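Local coordinates for protein galactokinase (Bifidobacterium longum subsp. infantis ATCC 15697 = JCM 1222 = DSM 20088, PDB 6TEQ) that probably catalyses the ATP-dependent phosphorylation of galactose and here holds 2-deoxy-2-fluoro-galactose in its sugar pocket, at residues L267-S275 and V300-R311; A354-A362 and I374-I385. All coordinates share one frame; numbering follows the deposited sequence. Where two conformers were deposited one is given.

Interaction 1: residues L267-S275 and V300-R311; sequences LRVTADGIS and VRHVVTEIERVR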
loop_
_atom_site.group_PDB
_atom_site.type_symbol
_atom_site.label_atom_id
_atom_site.label_comp_id
_atom_site.label_asym_id
_atom_site.label_seq_id
_atom_site.Cartn_x
_atom_site.Cartn_y
_atom_site.Cartn_z
ATOM N N LEU A 267 8.662 3.493 -18.228
ATOM C CA LEU A 267 7.532 4.044 -18.976
ATOM C C LEU A 267 7.251 5.483 -18.594
ATOM O O LEU A 267 6.491 6.133 -19.280
ATOM C CB LEU A 267 6.317 3.142 -18.833
ATOM C CG LEU A 267 6.461 1.790 -19.571
ATOM C CD1 LEU A 267 5.301 0.861 -19.269
ATOM C CD2 LEU A 267 6.629 1.934 -21.073
ATOM N N ARG A 268 7.756 5.941 -17.465
ATOM C CA ARG A 268 7.613 7.368 -17.131
ATOM C C ARG A 268 8.286 8.229 -18.187
ATOM O O ARG A 268 7.739 9.306 -18.473
ATOM C CB ARG A 268 8.164 7.634 -15.765
ATOM C CG ARG A 268 8.212 9.089 -15.380
ATOM C CD ARG A 268 6.842 9.737 -15.147
ATOM N NE ARG A 268 7.011 11.054 -14.539
ATOM C CZ ARG A 268 7.207 11.289 -13.255
ATOM N NH1 ARG A 268 7.371 10.285 -12.417
ATOM N NH2 ARG A 268 7.379 12.532 -12.835
ATOM N N VAL A 269 9.443 7.822 -18.704
ATOM C CA VAL A 269 10.046 8.548 -19.859
ATOM C C VAL A 269 9.009 8.694 -21.003
ATOM O O VAL A 269 8.796 9.778 -21.513
ATOM C CB VAL A 269 11.293 7.816 -20.354
ATOM C CG1 VAL A 269 11.864 8.580 -21.563
ATOM C CG2 VAL A 269 12.305 7.547 -19.276
ATOM N N THR A 270 8.419 7.595 -21.416
ATOM C CA THR A 270 7.402 7.543 -22.488
ATOM C C THR A 270 6.249 8.508 -22.094
ATOM O O THR A 270 5.773 9.325 -22.897
ATOM C CB THR A 270 6.933 6.100 -22.632
ATOM O OG1 THR A 270 8.066 5.241 -22.826
ATOM C CG2 THR A 270 5.865 6.004 -23.695
ATOM N N ALA A 271 5.652 8.291 -20.924
ATOM C CA ALA A 271 4.479 9.063 -20.457
ATOM C C ALA A 271 4.744 10.572 -20.469
ATOM O O ALA A 271 3.856 11.384 -20.838
ATOM C CB ALA A 271 4.165 8.628 -19.068
ATOM N N ASP A 272 5.950 10.950 -19.995
ATOM C CA ASP A 272 6.256 12.392 -19.937
ATOM C C ASP A 272 6.371 12.947 -21.377
ATOM O O ASP A 272 6.018 14.120 -21.563
ATOM C CB ASP A 272 7.490 12.660 -19.091
ATOM C CG ASP A 272 7.285 12.472 -17.588
ATOM O OD1 ASP A 272 6.146 12.304 -17.142
ATOM O OD2 ASP A 272 8.327 12.509 -16.889
ATOM N N GLY A 273 6.998 12.208 -22.319
ATOM C CA GLY A 273 7.091 12.728 -23.703
ATOM C C GLY A 273 5.734 12.863 -24.319
ATOM O O GLY A 273 5.467 13.909 -24.947
ATOM N N ILE A 274 4.833 11.906 -24.044
ATOM C CA ILE A 274 3.418 12.040 -24.521
ATOM C C ILE A 274 2.752 13.281 -23.901
ATOM O O ILE A 274 2.074 14.097 -24.617
ATOM C CB ILE A 274 2.647 10.747 -24.254
ATOM C CG1 ILE A 274 3.209 9.585 -25.114
ATOM C CG2 ILE A 274 1.194 10.934 -24.529
ATOM C CD1 ILE A 274 2.765 8.177 -24.697
ATOM N N SER A 275 2.875 13.405 -22.569
ATOM C CA SER A 275 2.185 14.469 -21.785
ATOM C C SER A 275 2.586 15.861 -22.304
ATOM O O SER A 275 1.704 16.757 -22.381
ATOM C CB SER A 275 2.507 14.326 -20.320
ATOM O OG SER A 275 2.054 15.464 -19.593
ATOM N N VAL A 300 0.580 -0.319 -21.581
ATOM C CA VAL A 300 1.251 1.007 -21.770
ATOM C C VAL A 300 0.240 2.143 -21.762
ATOM O O VAL A 300 0.420 3.148 -21.062
ATOM C CB VAL A 300 2.162 1.038 -23.001
ATOM C CG1 VAL A 300 2.678 2.463 -23.350
ATOM C CG2 VAL A 300 3.325 0.115 -22.727
ATOM N N ARG A 301 -0.891 1.964 -22.414
ATOM C CA ARG A 301 -1.933 3.017 -22.404
ATOM C C ARG A 301 -2.364 3.264 -20.950
ATOM O O ARG A 301 -2.542 4.402 -20.564
ATOM C CB ARG A 301 -3.063 2.653 -23.354
ATOM C CG ARG A 301 -4.215 3.642 -23.315
ATOM C CD ARG A 301 -5.099 3.479 -24.511
ATOM N NE ARG A 301 -5.740 2.215 -24.424
ATOM C CZ ARG A 301 -5.894 1.397 -25.417
ATOM N NH1 ARG A 301 -5.400 1.746 -26.607
ATOM N NH2 ARG A 301 -6.474 0.218 -25.200
ATOM N N HIS A 302 -2.632 2.204 -20.168
ATOM C CA HIS A 302 -2.995 2.381 -18.758
ATOM C C HIS A 302 -1.884 3.217 -18.138
ATOM O O HIS A 302 -2.229 4.172 -17.467
ATOM C CB HIS A 302 -3.132 1.038 -18.029
ATOM C CG HIS A 302 -3.190 1.319 -16.573
ATOM N ND1 HIS A 302 -4.278 1.854 -16.012
ATOM C CD2 HIS A 302 -2.250 1.208 -15.618
ATOM C CE1 HIS A 302 -4.029 2.180 -14.750
ATOM N NE2 HIS A 302 -2.780 1.754 -14.470
ATOM N N VAL A 303 -0.585 2.826 -18.255
ATOM C CA VAL A 303 0.431 3.479 -17.402
ATOM C C VAL A 303 0.485 4.970 -17.767
ATOM O O VAL A 303 0.583 5.840 -16.898
ATOM C CB VAL A 303 1.787 2.787 -17.539
ATOM C CG1 VAL A 303 2.858 3.556 -16.830
ATOM C CG2 VAL A 303 1.709 1.361 -16.987
ATOM N N VAL A 304 0.437 5.247 -19.044
ATOM C CA VAL A 304 0.636 6.619 -19.541
ATOM C C VAL A 304 -0.539 7.457 -19.085
ATOM O O VAL A 304 -0.310 8.544 -18.568
ATOM C CB VAL A 304 0.757 6.628 -21.065
ATOM C CG1 VAL A 304 0.533 8.006 -21.644
ATOM C CG2 VAL A 304 2.079 6.052 -21.474
ATOM N N THR A 305 -1.749 6.999 -19.275
ATOM C CA THR A 305 -2.968 7.774 -18.921
ATOM C C THR A 305 -3.068 7.914 -17.399
ATOM O O THR A 305 -3.529 8.931 -16.898
ATOM C CB THR A 305 -4.237 7.244 -19.592
ATOM O OG1 THR A 305 -4.510 5.923 -19.124
ATOM C CG2 THR A 305 -4.142 7.314 -21.113
ATOM N N GLU A 306 -2.657 6.877 -16.666
ATOM C CA GLU A 306 -2.803 6.895 -15.191
ATOM C C GLU A 306 -1.848 7.951 -14.650
ATOM O O GLU A 306 -2.222 8.648 -13.645
ATOM C CB GLU A 306 -2.509 5.504 -14.611
ATOM C CG GLU A 306 -2.771 5.394 -13.142
ATOM C CD GLU A 306 -4.218 5.303 -12.723
ATOM O OE1 GLU A 306 -5.124 5.493 -13.575
ATOM O OE2 GLU A 306 -4.400 5.104 -11.528
ATOM N N ILE A 307 -0.620 8.019 -15.128
ATOM C CA ILE A 307 0.343 9.010 -14.602
ATOM C C ILE A 307 -0.265 10.407 -14.790
ATOM O O ILE A 307 -0.254 11.218 -13.815
ATOM C CB ILE A 307 1.730 8.863 -15.246
ATOM C CG1 ILE A 307 2.406 7.528 -14.871
ATOM C CG2 ILE A 307 2.617 10.032 -14.883
ATOM C CD1 ILE A 307 3.674 7.182 -15.642
ATOM N N GLU A 308 -0.841 10.679 -15.957
ATOM C CA GLU A 308 -1.434 11.996 -16.186
ATOM C C GLU A 308 -2.649 12.180 -15.268
ATOM O O GLU A 308 -2.855 13.282 -14.734
ATOM C CB GLU A 308 -1.870 12.191 -17.640
ATOM C CG GLU A 308 -2.059 13.659 -17.917
ATOM C CD GLU A 308 -0.776 14.492 -17.943
ATOM O OE1 GLU A 308 0.023 14.278 -18.779
ATOM O OE2 GLU A 308 -0.601 15.356 -17.117
ATOM N N ARG A 309 -3.462 11.141 -15.039
ATOM C CA ARG A 309 -4.601 11.269 -14.132
ATOM C C ARG A 309 -4.119 11.709 -12.762
ATOM O O ARG A 309 -4.906 12.386 -12.049
ATOM C CB ARG A 309 -5.396 9.971 -14.060
ATOM C CG ARG A 309 -6.262 9.756 -15.289
ATOM C CD ARG A 309 -7.226 8.607 -15.128
ATOM N NE ARG A 309 -6.523 7.320 -15.194
ATOM C CZ ARG A 309 -6.297 6.662 -16.334
ATOM N NH1 ARG A 309 -6.821 7.108 -17.461
ATOM N NH2 ARG A 309 -5.704 5.485 -16.309
ATOM N N VAL A 310 -2.968 11.259 -12.297
ATOM C CA VAL A 310 -2.515 11.703 -10.964
ATOM C C VAL A 310 -2.409 13.234 -10.966
ATOM O O VAL A 310 -2.830 13.881 -10.004
ATOM C CB VAL A 310 -1.240 11.026 -10.490
ATOM C CG1 VAL A 310 -0.820 11.569 -9.146
ATOM C CG2 VAL A 310 -1.361 9.496 -10.409
ATOM N N ARG A 311 -1.650 13.774 -11.910
ATOM C CA ARG A 311 -1.526 15.250 -12.019
ATOM C C ARG A 311 -2.937 15.857 -12.011
ATOM O O ARG A 311 -3.214 16.763 -11.188
ATOM C CB ARG A 311 -0.795 15.646 -13.300
ATOM C CG ARG A 311 0.590 15.033 -13.427
ATOM C CD ARG A 311 1.393 15.725 -14.510
ATOM N NE ARG A 311 2.554 14.930 -14.970
ATOM C CZ ARG A 311 3.727 14.987 -14.423
ATOM N NH1 ARG A 311 3.917 15.840 -13.426
ATOM N NH2 ARG A 311 4.714 14.234 -14.904
HETATM O O HOH W 1 7.688 14.503 -14.980
HETATM O O HOH W 2 1.415 10.623 -18.996
HETATM O O HOH W 3 0.624 17.613 -17.572
#
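A271 and V304 mark where helix 267-276 packs closest on helix 294-318, whose H302 NE2 bonds E46 O in the sugar pocket; the axes lie 9.0 Å apart and cross at -64°. The apolar contacts run along this line. A271 CB meets I307 CD1 at 3.8 Å, while the I274 CD1 tip presses on both methyls of V304, CG1 at 3.8 Å. Nearer the start of helix 267-276, L267 lays CB against V303 CG1 and reaches V300 CG2 with both its end methyls.

The polar contacts lie on the side of R268, D272 and S275. S275 OG donates to E308 OE1 over a very short 2.5 Å. Its first torsion (170°) turns the hydroxyl away from its backbone N, toward the carboxylate, and a water also bridges the two. R311 NH2 forms a weak, bent bond to D272 OD1 (3.3 Å, 131°) within a salt bridge. R268 holds the same oxygen through NE at 3.0 Å, in its guanidinium plane, while NH1 turns to A52 O and D207. A second water joins R268, D272 and R311.

D272, shared by two guanidinium groups, probably draws their positive charge together, and this charged network borders the apolar seam.

Interaction 2: residues A354-A362 and I374-I385; sequences ARKNGAYGA and IALVDKGQGHEI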
loop_
_atom_site.group_PDB
_atom_site.type_symbol
_atom_site.label_atom_id
_atom_site.label_comp_id
_atom_site.label_asym_id
_atom_site.label_seq_id
_atom_site.Cartn_x
_atom_site.Cartn_y
_atom_site.Cartn_z
ATOM N N ALA A 354 -21.464 1.719 -6.225
ATOM C CA ALA A 354 -21.099 3.022 -5.663
ATOM C C ALA A 354 -21.495 4.103 -6.678
ATOM O O ALA A 354 -22.042 5.154 -6.302
ATOM C CB ALA A 354 -19.657 3.014 -5.329
ATOM N N ARG A 355 -21.136 3.872 -7.935
ATOM C CA ARG A 355 -21.392 4.896 -9.000
ATOM C C ARG A 355 -22.899 5.154 -9.136
ATOM O O ARG A 355 -23.290 6.294 -9.308
ATOM C CB ARG A 355 -20.826 4.487 -10.350
ATOM C CG ARG A 355 -19.286 4.560 -10.381
ATOM C CD ARG A 355 -18.802 4.062 -11.691
ATOM N NE ARG A 355 -17.325 4.044 -11.678
ATOM C CZ ARG A 355 -16.572 3.559 -12.612
ATOM N NH1 ARG A 355 -17.069 3.123 -13.744
ATOM N NH2 ARG A 355 -15.288 3.521 -12.405
ATOM N N LYS A 356 -23.701 4.081 -9.064
ATOM C CA LYS A 356 -25.157 4.127 -9.287
ATOM C C LYS A 356 -25.842 4.821 -8.106
ATOM O O LYS A 356 -26.962 5.352 -8.314
ATOM C CB LYS A 356 -25.681 2.726 -9.567
ATOM C CG LYS A 356 -25.459 2.285 -11.005
ATOM C CD LYS A 356 -25.856 0.866 -11.271
ATOM C CE LYS A 356 -25.678 0.489 -12.727
ATOM N NZ LYS A 356 -24.757 1.440 -13.402
ATOM N N ASN A 357 -25.163 4.906 -6.961
ATOM C CA ASN A 357 -25.753 5.339 -5.682
ATOM C C ASN A 357 -25.091 6.628 -5.211
ATOM O O ASN A 357 -25.057 6.858 -4.023
ATOM C CB ASN A 357 -25.742 4.194 -4.693
ATOM C CG ASN A 357 -26.786 3.157 -5.108
ATOM O OD1 ASN A 357 -27.992 3.403 -4.985
ATOM N ND2 ASN A 357 -26.356 2.044 -5.681
ATOM N N GLY A 358 -24.553 7.418 -6.154
ATOM C CA GLY A 358 -24.226 8.822 -5.861
ATOM C C GLY A 358 -22.762 9.072 -5.593
ATOM O O GLY A 358 -22.449 10.219 -5.272
ATOM N N ALA A 359 -21.892 8.065 -5.636
ATOM C CA ALA A 359 -20.446 8.369 -5.513
ATOM C C ALA A 359 -20.013 9.387 -6.576
ATOM O O ALA A 359 -20.371 9.233 -7.700
ATOM C CB ALA A 359 -19.599 7.145 -5.573
ATOM N N TYR A 360 -19.171 10.329 -6.203
ATOM C CA TYR A 360 -18.474 11.209 -7.167
ATOM C C TYR A 360 -17.616 10.342 -8.066
ATOM O O TYR A 360 -17.507 10.561 -9.241
ATOM C CB TYR A 360 -17.632 12.236 -6.433
ATOM C CG TYR A 360 -18.438 13.259 -5.719
ATOM C CD1 TYR A 360 -18.941 14.359 -6.393
ATOM C CD2 TYR A 360 -18.711 13.111 -4.387
ATOM C CE1 TYR A 360 -19.665 15.318 -5.707
ATOM C CE2 TYR A 360 -19.501 13.995 -3.734
ATOM C CZ TYR A 360 -19.964 15.130 -4.376
ATOM O OH TYR A 360 -20.698 16.023 -3.650
ATOM N N GLY A 361 -17.026 9.303 -7.459
ATOM C CA GLY A 361 -16.321 8.301 -8.224
ATOM C C GLY A 361 -15.890 7.157 -7.337
ATOM O O GLY A 361 -15.938 7.304 -6.107
ATOM N N ALA A 362 -15.509 6.073 -7.958
ATOM C CA ALA A 362 -15.153 4.849 -7.229
ATOM C C ALA A 362 -14.180 4.018 -8.063
ATOM O O ALA A 362 -14.268 3.996 -9.315
ATOM C CB ALA A 362 -16.429 4.063 -6.931
ATOM N N ILE A 374 -12.490 1.969 -3.242
ATOM C CA ILE A 374 -12.684 3.254 -2.577
ATOM C C ILE A 374 -13.669 4.064 -3.402
ATOM O O ILE A 374 -13.803 3.894 -4.600
ATOM C CB ILE A 374 -11.359 3.979 -2.370
ATOM C CG1 ILE A 374 -10.798 4.495 -3.680
ATOM C CG2 ILE A 374 -10.393 3.082 -1.596
ATOM C CD1 ILE A 374 -9.482 5.223 -3.575
ATOM N N ALA A 375 -14.340 4.957 -2.710
ATOM C CA ALA A 375 -15.286 5.878 -3.331
ATOM C C ALA A 375 -15.283 7.201 -2.596
ATOM O O ALA A 375 -15.341 7.243 -1.330
ATOM C CB ALA A 375 -16.674 5.244 -3.335
ATOM N N LEU A 376 -15.288 8.265 -3.368
ATOM C CA LEU A 376 -15.516 9.622 -2.864
ATOM C C LEU A 376 -17.026 9.741 -2.833
ATOM O O LEU A 376 -17.636 9.691 -3.875
ATOM C CB LEU A 376 -14.871 10.662 -3.764
ATOM C CG LEU A 376 -13.382 10.803 -3.628
ATOM C CD1 LEU A 376 -12.869 11.700 -4.787
ATOM C CD2 LEU A 376 -12.970 11.392 -2.283
ATOM N N VAL A 377 -17.561 9.987 -1.640
ATOM C CA VAL A 377 -18.999 10.101 -1.429
ATOM C C VAL A 377 -19.270 11.310 -0.546
ATOM O O VAL A 377 -18.371 11.791 0.132
ATOM C CB VAL A 377 -19.571 8.819 -0.813
ATOM C CG1 VAL A 377 -19.174 7.606 -1.594
ATOM C CG2 VAL A 377 -19.180 8.675 0.631
ATOM N N ASP A 378 -20.520 11.751 -0.529
ATOM C CA ASP A 378 -20.859 12.816 0.437
ATOM C C ASP A 378 -20.782 12.294 1.864
ATOM O O ASP A 378 -21.135 11.119 2.145
ATOM C CB ASP A 378 -22.222 13.422 0.184
ATOM C CG ASP A 378 -22.262 14.257 -1.099
ATOM O OD1 ASP A 378 -21.268 14.997 -1.377
ATOM O OD2 ASP A 378 -23.197 14.091 -1.842
ATOM N N LYS A 379 -20.390 13.168 2.763
ATOM C CA LYS A 379 -20.348 12.816 4.188
ATOM C C LYS A 379 -21.716 12.292 4.587
ATOM O O LYS A 379 -22.721 12.970 4.245
ATOM C CB LYS A 379 -20.084 14.075 4.975
ATOM C CG LYS A 379 -19.984 13.974 6.478
ATOM C CD LYS A 379 -20.018 15.346 7.216
ATOM C CE LYS A 379 -20.728 16.548 6.577
ATOM N NZ LYS A 379 -20.281 17.798 7.241
ATOM N N GLY A 380 -21.721 11.175 5.305
ATOM C CA GLY A 380 -22.945 10.579 5.862
ATOM C C GLY A 380 -23.481 9.495 4.931
ATOM O O GLY A 380 -24.384 8.813 5.353
ATOM N N GLN A 381 -22.881 9.272 3.753
ATOM C CA GLN A 381 -23.421 8.293 2.768
ATOM C C GLN A 381 -22.633 6.964 2.752
ATOM O O GLN A 381 -23.057 6.034 2.049
ATOM C CB GLN A 381 -23.460 8.856 1.350
ATOM C CG GLN A 381 -24.273 10.127 1.227
ATOM C CD GLN A 381 -25.647 9.915 1.770
ATOM O OE1 GLN A 381 -26.021 10.502 2.776
ATOM N NE2 GLN A 381 -26.359 8.971 1.171
ATOM N N GLY A 382 -21.480 6.877 3.408
ATOM C CA GLY A 382 -20.638 5.678 3.327
ATOM C C GLY A 382 -21.355 4.429 3.792
ATOM O O GLY A 382 -21.276 3.410 3.107
ATOM N N HIS A 383 -22.083 4.503 4.914
ATOM C CA HIS A 383 -22.745 3.286 5.467
ATOM C C HIS A 383 -23.795 2.819 4.489
ATOM O O HIS A 383 -23.850 1.622 4.218
ATOM C CB HIS A 383 -23.370 3.517 6.829
ATOM C CG HIS A 383 -22.406 3.314 7.942
ATOM N ND1 HIS A 383 -21.250 4.095 8.063
ATOM C CD2 HIS A 383 -22.380 2.393 8.930
ATOM C CE1 HIS A 383 -20.562 3.663 9.108
ATOM N NE2 HIS A 383 -21.245 2.618 9.653
ATOM N N GLU A 384 -24.588 3.739 3.960
ATOM C CA GLU A 384 -25.686 3.354 3.036
ATOM C C GLU A 384 -25.103 2.673 1.818
ATOM O O GLU A 384 -25.648 1.647 1.398
ATOM C CB GLU A 384 -26.393 4.600 2.517
ATOM C CG GLU A 384 -27.518 4.318 1.532
ATOM C CD GLU A 384 -28.596 5.378 1.710
ATOM O OE1 GLU A 384 -28.510 6.360 0.968
ATOM O OE2 GLU A 384 -29.427 5.277 2.694
ATOM N N ILE A 385 -24.021 3.229 1.257
ATOM C CA ILE A 385 -23.446 2.668 0.011
ATOM C C ILE A 385 -22.781 1.326 0.324
ATOM O O ILE A 385 -22.943 0.386 -0.459
ATOM C CB ILE A 385 -22.506 3.670 -0.649
ATOM C CG1 ILE A 385 -23.295 4.884 -1.167
ATOM C CG2 ILE A 385 -21.713 2.997 -1.786
ATOM C CD1 ILE A 385 -22.428 6.047 -1.583
HETATM O O HOH W 4 -27.342 5.864 -1.836
HETATM O O HOH W 5 -22.283 10.385 -2.308
#
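Y360 lies with its ring edge along the backbone of strand 372-378, CD2 3.6 Å from L376 O, and reaches D378 at its far end. There OH donates to the syn lone pair of D378 OD1 at 2.6 Å, with ring and carboxylate planes 84° apart. Chi1 of -70° sets the ring beside its own backbone N, which itself bonds L376 O at 2.9 Å. Next along, L376 N bonds G361 O, and A362 faces A375 in a non-hydrogen-bonded antiparallel pair.

This hairpin, 361-365/372-378, belongs to the GHMP kinase C-terminal region, flanked by helices 345-356 and 382-396. On its A375 side the bumps are small. A375 CB sits among the methyls of A354, A359 and A362, the last at 3.8 Å, and A359 CB also leans on V377 CG1. Their small size probably lets the last turn of helix 345-356 lie close to the hairpin. The larger bump is I385, which fits the hollow between A354 and N357: CG2 rests on A354 and CD1 reaches N357 O at 3.7 Å. G358, with phi of 101°, makes the turn back to the strand.

A phenylalanine in place of Y360 would probably leave D378 OD1 without its hydroxyl partner and the ring less firmly fixed.

Methyl packing thus joins helices to hairpin, while backbone bonds and one phenol-carboxylate link close the hairpin's open end, opposite its turn.

Overall arrangement
Following the chain from the N terminus, interaction 1 comes first: after helix 267-276 the chain runs through helix 280-289 and returns in helix 294-318, closing a wholly non-strand excursion of 24 residues. Helix 322-338 follows, and helix 345-356 leads into interaction 2, whose 11-residue loop holds the rest of the hairpin 361-365/372-378. The two are in series, neither nested nor crossing, with centres 28 Å apart and nearest atoms about 9 Å apart. Helix 322-338 touches both, so it bridges the helical layer and the edge of the five-stranded sheet. Both also approach the sugar site: V303 is about 6 Å from H47, and I374 about 7 Å from E46, between side chains.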